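Local coordinates for protein D-glucosaminate-6-phosphate ammonia lyase (Salmonella typhimurium, PDB 7LCE) that belongs to the pyridoxal-phosphate-dependent proteins of the selenocysteine synthase family and carries covalently bound pyridoxal phosphate, at residues A[105-110]-A[130-135]. Residues are numbered along the deposited sequence; the frame is centred on the assembly and turned at random.
Sequences EVVMLR and RIVEVG
Extended up to CD and then bent at chi3 (-83°), the side chain of Arg-110 swings its guanidinium across Glu-133, whose carboxylate is carried forward by an extended chain. NH2 of Arg-110 reaches OE1 of Glu-133 at 3.0 Å, a salt bridge, with the two planar groups turned 52° from each other, while CB of Glu-133 lies over one guanidinium face, toward its rim. NH1 donates in the guanidinium plane to the carbonyl O of Gly-135, almost straight down the C=O direction. Glu-133 has further partners: its OE2 accepts from Asn-113 and forms a salt bridge with Arg-110 of the second subunit, a reciprocal pairing that probably offsets the closeness of the two Glu-133 carboxylates.

Upstream, the backbones run parallel. Val-106 and Met-108 each donate to and accept from the neighbouring strand, and the ladder ends with Arg-110 N to Val-134 O at 2.9 Å, an almost straight N-H...O bond. On one sheet face, Val-107 meets the neighbouring strand through both methyls, CG1 against CG2 of Val-134 and CG2 beside CB of Val-132; CG2 of Val-132 also packs against the carboxylate end of Glu-105. The other face brings Met-108 SD within 3.9 Å of Ile-131 CD1, and both side chains also touch Ile-124 of helix 120-126. Strand 130-134 is one of the two outer strands of the mixed sheet within this chain, joined to 105-109 by the beta-alpha-beta crossover through helix 120-126, in keeping with the large domain of the PLP-dependent aminotransferase fold.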
loop_
_atom_site.group_PDB
_atom_site.type_symbol
_atom_site.label_atom_id
_atom_site.label_comp_id
_atom_site.label_asym_id
_atom_site.label_seq_id
_atom_site.Cartn_x
_atom_site.Cartn_y
_atom_site.Cartn_z
ATOM N N GLU A 105 6.609 18.563 11.026
ATOM C CA GLU A 105 7.827 18.958 10.333
ATOM C C GLU A 105 8.418 20.204 10.977
ATOM O O GLU A 105 7.716 21.198 11.188
ATOM C CB GLU A 105 7.544 19.200 8.851
ATOM C CG GLU A 105 7.230 17.928 8.080
ATOM C CD GLU A 105 6.945 18.185 6.614
ATOM O OE1 GLU A 105 7.026 19.355 6.182
ATOM O OE2 GLU A 105 6.634 17.211 5.895
ATOM N N VAL A 106 9.710 20.143 11.295
ATOM C CA VAL A 106 10.458 21.272 11.840
ATOM C C VAL A 106 11.386 21.780 10.748
ATOM O O VAL A 106 12.253 21.040 10.264
ATOM C CB VAL A 106 11.250 20.882 13.097
ATOM C CG1 VAL A 106 12.152 22.025 13.521
ATOM C CG2 VAL A 106 10.306 20.504 14.223
ATOM N N VAL A 107 11.205 23.036 10.354
ATOM C CA VAL A 107 11.937 23.629 9.242
ATOM C C VAL A 107 13.132 24.395 9.792
ATOM O O VAL A 107 12.973 25.299 10.621
ATOM C CB VAL A 107 11.031 24.544 8.407
ATOM C CG1 VAL A 107 11.857 25.331 7.415
ATOM C CG2 VAL A 107 9.971 23.718 7.692
ATOM N N MET A 108 14.327 24.050 9.317
ATOM C CA MET A 108 15.546 24.708 9.759
ATOM C C MET A 108 16.530 24.768 8.603
ATOM O O MET A 108 16.385 24.063 7.599
ATOM C CB MET A 108 16.167 23.990 10.959
ATOM C CG MET A 108 16.615 22.578 10.657
ATOM S SD MET A 108 17.335 21.770 12.095
ATOM C CE MET A 108 18.807 22.756 12.357
ATOM N N LEU A 109 17.535 25.628 8.753
ATOM C CA LEU A 109 18.582 25.739 7.746
ATOM C C LEU A 109 19.482 24.512 7.776
ATOM O O LEU A 109 19.826 24.000 8.845
ATOM C CB LEU A 109 19.423 26.991 7.989
ATOM C CG LEU A 109 18.744 28.356 7.907
ATOM C CD1 LEU A 109 19.762 29.452 8.171
ATOM C CD2 LEU A 109 18.083 28.548 6.552
ATOM N N ARG A 110 19.869 24.038 6.587
ATOM C CA ARG A 110 20.840 22.950 6.518
ATOM C C ARG A 110 22.160 23.359 7.157
ATOM O O ARG A 110 22.825 22.545 7.809
ATOM C CB ARG A 110 21.052 22.521 5.066
ATOM C CG ARG A 110 22.210 21.549 4.874
ATOM C CD ARG A 110 22.245 20.973 3.468
ATOM N NE ARG A 110 21.337 19.841 3.327
ATOM C CZ ARG A 110 20.142 19.907 2.756
ATOM N NH1 ARG A 110 19.683 21.035 2.243
ATOM N NH2 ARG A 110 19.391 18.812 2.698
ATOM N N ARG A 130 10.022 15.998 12.578
ATOM C CA ARG A 130 10.734 15.526 11.398
ATOM C C ARG A 130 11.406 16.724 10.739
ATOM O O ARG A 130 10.745 17.728 10.453
ATOM C CB ARG A 130 9.778 14.825 10.431
ATOM C CG ARG A 130 9.109 13.604 11.046
ATOM C CD ARG A 130 8.136 12.937 10.093
ATOM N NE ARG A 130 8.789 12.503 8.866
ATOM C CZ ARG A 130 9.360 11.317 8.715
ATOM N NH1 ARG A 130 9.379 10.429 9.696
ATOM N NH2 ARG A 130 9.929 11.013 7.551
ATOM N N ILE A 131 12.711 16.624 10.512
ATOM C CA ILE A 131 13.501 17.772 10.074
ATOM C C ILE A 131 13.289 18.018 8.586
ATOM O O ILE A 131 13.324 17.085 7.776
ATOM C CB ILE A 131 14.987 17.561 10.394
ATOM C CG1 ILE A 131 15.204 17.593 11.906
ATOM C CG2 ILE A 131 15.842 18.617 9.701
ATOM C CD1 ILE A 131 16.613 17.934 12.306
ATOM N N VAL A 132 13.072 19.281 8.227
ATOM C CA VAL A 132 13.060 19.737 6.840
ATOM C C VAL A 132 14.180 20.757 6.696
ATOM O O VAL A 132 14.117 21.845 7.286
ATOM C CB VAL A 132 11.709 20.345 6.445
ATOM C CG1 VAL A 132 11.814 21.038 5.095
ATOM C CG2 VAL A 132 10.628 19.277 6.420
ATOM N N GLU A 133 15.195 20.423 5.899
ATOM C CA GLU A 133 16.370 21.271 5.750
ATOM C C GLU A 133 16.183 22.254 4.604
ATOM O O GLU A 133 15.677 21.897 3.536
ATOM C CB GLU A 133 17.622 20.427 5.510
ATOM C CG GLU A 133 18.136 19.713 6.747
ATOM C CD GLU A 133 19.250 18.738 6.429
ATOM O OE1 GLU A 133 19.042 17.855 5.570
ATOM O OE2 GLU A 133 20.336 18.856 7.037
ATOM N N VAL A 134 16.603 23.496 4.832
ATOM C CA VAL A 134 16.411 24.592 3.890
ATOM C C VAL A 134 17.769 25.027 3.358
ATOM O O VAL A 134 18.733 25.158 4.125
ATOM C CB VAL A 134 15.674 25.769 4.549
ATOM C CG1 VAL A 134 15.704 26.994 3.649
ATOM C CG2 VAL A 134 14.249 25.375 4.856
ATOM N N GLY A 135 17.852 25.220 2.043
ATOM C CA GLY A 135 19.052 25.746 1.434
ATOM C C GLY A 135 20.183 24.732 1.406
ATOM O O GLY A 135 20.023 23.552 1.716
#